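PDB 4R36: putative acyl-[acyl-carrier-protein]--UDP-N-acetylglucosamine O-acyltransferase, which probably transfers an acyl chain from acyl carrier protein to UDP-N-acetylglucosamine, as enzymes of the LpxA family do. Local coordinates for residues 191-196 / 267-272. Numbering follows the deposited sequence.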
loop_
_atom_site.group_PDB
_atom_site.type_symbol
_atom_site.label_atom_id
_atom_site.label_comp_id
_atom_site.label_asym_id
_atom_site.label_seq_id
_atom_site.Cartn_x
_atom_site.Cartn_y
_atom_site.Cartn_z
ATOM N N SER A 191 -2.809 9.668 15.116
ATOM C CA SER A 191 -3.565 8.925 16.136
ATOM C C SER A 191 -4.360 9.848 17.080
ATOM O O SER A 191 -4.751 9.457 18.204
ATOM C CB SER A 191 -2.608 8.059 16.913
ATOM O OG SER A 191 -1.655 8.945 17.472
ATOM N N LYS A 192 -4.659 11.047 16.591
ATOM C CA LYS A 192 -5.561 11.989 17.231
ATOM C C LYS A 192 -6.596 12.401 16.236
ATOM O O LYS A 192 -6.469 12.049 15.070
ATOM C CB LYS A 192 -4.739 13.159 17.742
ATOM C CG LYS A 192 -3.793 12.672 18.855
ATOM C CD LYS A 192 -3.707 13.589 20.037
ATOM C CE LYS A 192 -2.664 13.208 21.080
ATOM N NZ LYS A 192 -2.623 11.749 21.298
ATOM N N ASP A 193 -7.597 13.156 16.670
ATOM C CA ASP A 193 -8.627 13.600 15.788
ATOM C C ASP A 193 -8.158 14.805 14.921
ATOM O O ASP A 193 -7.319 15.661 15.339
ATOM C CB ASP A 193 -9.872 13.962 16.597
ATOM C CG ASP A 193 -10.470 12.777 17.350
ATOM O OD1 ASP A 193 -10.364 11.610 16.935
ATOM O OD2 ASP A 193 -11.021 13.007 18.464
ATOM N N ILE A 194 -8.737 14.923 13.726
ATOM C CA ILE A 194 -8.466 16.043 12.825
ATOM C C ILE A 194 -9.684 16.926 12.688
ATOM O O ILE A 194 -10.690 16.499 12.141
ATOM C CB ILE A 194 -8.003 15.564 11.471
ATOM C CG1 ILE A 194 -6.773 14.644 11.661
ATOM C CG2 ILE A 194 -7.644 16.722 10.568
ATOM C CD1 ILE A 194 -6.208 14.171 10.372
ATOM N N PRO A 195 -9.587 18.169 13.166
ATOM C CA PRO A 195 -10.799 18.996 13.222
ATOM C C PRO A 195 -11.179 19.520 11.837
ATOM O O PRO A 195 -10.329 19.562 10.918
ATOM C CB PRO A 195 -10.409 20.122 14.217
ATOM C CG PRO A 195 -8.950 20.249 13.996
ATOM C CD PRO A 195 -8.444 18.845 13.770
ATOM N N PRO A 196 -12.427 19.990 11.679
ATOM C CA PRO A 196 -12.955 20.273 10.323
ATOM C C PRO A 196 -12.309 21.427 9.602
ATOM O O PRO A 196 -11.782 22.327 10.280
ATOM C CB PRO A 196 -14.416 20.536 10.554
ATOM C CG PRO A 196 -14.545 20.789 11.987
ATOM C CD PRO A 196 -13.470 20.029 12.692
ATOM N N ARG A 267 -14.266 20.398 21.277
ATOM C CA ARG A 267 -14.709 20.315 22.645
ATOM C C ARG A 267 -15.076 18.882 23.016
ATOM O O ARG A 267 -14.759 18.413 24.115
ATOM C CB ARG A 267 -15.931 21.237 22.836
ATOM C CG ARG A 267 -16.344 21.313 24.272
ATOM C CD ARG A 267 -17.353 22.441 24.469
ATOM N NE ARG A 267 -16.691 23.735 24.598
ATOM C CZ ARG A 267 -17.234 24.897 24.247
ATOM N NH1 ARG A 267 -18.408 24.940 23.656
ATOM N NH2 ARG A 267 -16.557 26.041 24.443
ATOM N N ASN A 268 -15.671 18.139 22.123
ATOM C CA ASN A 268 -16.060 16.756 22.468
ATOM C C ASN A 268 -15.134 15.686 21.923
ATOM O O ASN A 268 -15.492 14.504 21.886
ATOM C CB ASN A 268 -17.510 16.512 21.983
ATOM C CG ASN A 268 -18.473 17.501 22.638
ATOM O OD1 ASN A 268 -19.114 18.367 22.019
ATOM N ND2 ASN A 268 -18.365 17.518 23.898
ATOM N N SER A 269 -14.000 16.111 21.422
ATOM C CA SER A 269 -13.011 15.171 20.815
ATOM C C SER A 269 -12.656 14.052 21.783
ATOM O O SER A 269 -12.143 14.283 22.901
ATOM C CB SER A 269 -11.728 15.912 20.428
ATOM O OG SER A 269 -10.685 15.000 20.079
ATOM N N GLU A 270 -12.841 12.829 21.348
ATOM C CA GLU A 270 -12.472 11.716 22.156
ATOM C C GLU A 270 -11.000 11.465 22.317
ATOM O O GLU A 270 -10.582 10.904 23.331
ATOM C CB GLU A 270 -12.975 10.433 21.539
ATOM C CG GLU A 270 -14.425 10.447 21.218
ATOM C CD GLU A 270 -15.304 10.461 22.446
ATOM O OE1 GLU A 270 -14.825 10.185 23.567
ATOM O OE2 GLU A 270 -16.489 10.729 22.237
ATOM N N ARG A 271 -10.231 11.686 21.272
ATOM C CA ARG A 271 -8.800 11.467 21.386
ATOM C C ARG A 271 -7.929 12.676 21.682
ATOM O O ARG A 271 -6.708 12.529 21.847
ATOM C CB ARG A 271 -8.335 10.799 20.117
ATOM C CG ARG A 271 -9.086 9.453 20.117
ATOM C CD ARG A 271 -8.522 8.318 19.398
ATOM N NE ARG A 271 -7.098 8.101 19.511
ATOM C CZ ARG A 271 -6.496 6.936 19.679
ATOM N NH1 ARG A 271 -7.188 5.846 19.921
ATOM N NH2 ARG A 271 -5.168 6.901 19.704
ATOM N N GLY A 272 -8.521 13.851 21.614
ATOM C CA GLY A 272 -7.741 15.075 21.487
ATOM C C GLY A 272 -7.518 15.327 20.017
ATOM O O GLY A 272 -7.640 14.411 19.224
HETATM O O HOH W 1 -13.766 12.607 18.519
#
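With CG of Asp193 beside its own backbone N (chi1 -63°), its carboxylate reaches into the turn 269-272, where Ser269, its OG set anti to the backbone N (chi1 169°), turns its hydroxyl to meet it. Ser269 OG donates to Asp193 OD2 over 2.6 Å, arriving on the anti side; so small a hydroxyl can also accept a weak bond from Gly272 N. The same carboxylate oxygen accepts the amide of Arg271, N to OD2 3.2 Å, nearly straight but from above the carboxylate plane, and a water that also takes the N-H of Glu270. Aspartate suits this buried place because a short acidic side chain lets OD2 take both the hydroxyl and an amide of the turn, while OD1 accepts from the backbone N of Arg177. Its backbone joins in as well: Asp193 N donates to Gly272 O at 2.8 Å, close to straight at 163°. Gly272 has a positive phi, and a CB there would press on the preceding carbonyl oxygen, so glycine fits. The methylenes of Lys192 lie against the carbonyls of Arg271 and Gly272, CB 3.5 Å from Gly272 O; a long aliphatic chain can cover the turn while its amine stays at the surface.

The bent chain of Arg271 brings the edge of its guanidinium to Ser191 O; NH2 bonds at 3.0 Å on a carbonyl lone pair, and NE adds a weak bond. A long side chain with several N-H groups can thus span to the neighbouring loop, passing His173 and Cys176. The contact joins the segment after the last helix, 257-267, to the loop between strands 189-190 and 198-201, at the end of the left-handed parallel beta-helix on which the C-terminal helices of LpxA-type acyltransferases pack.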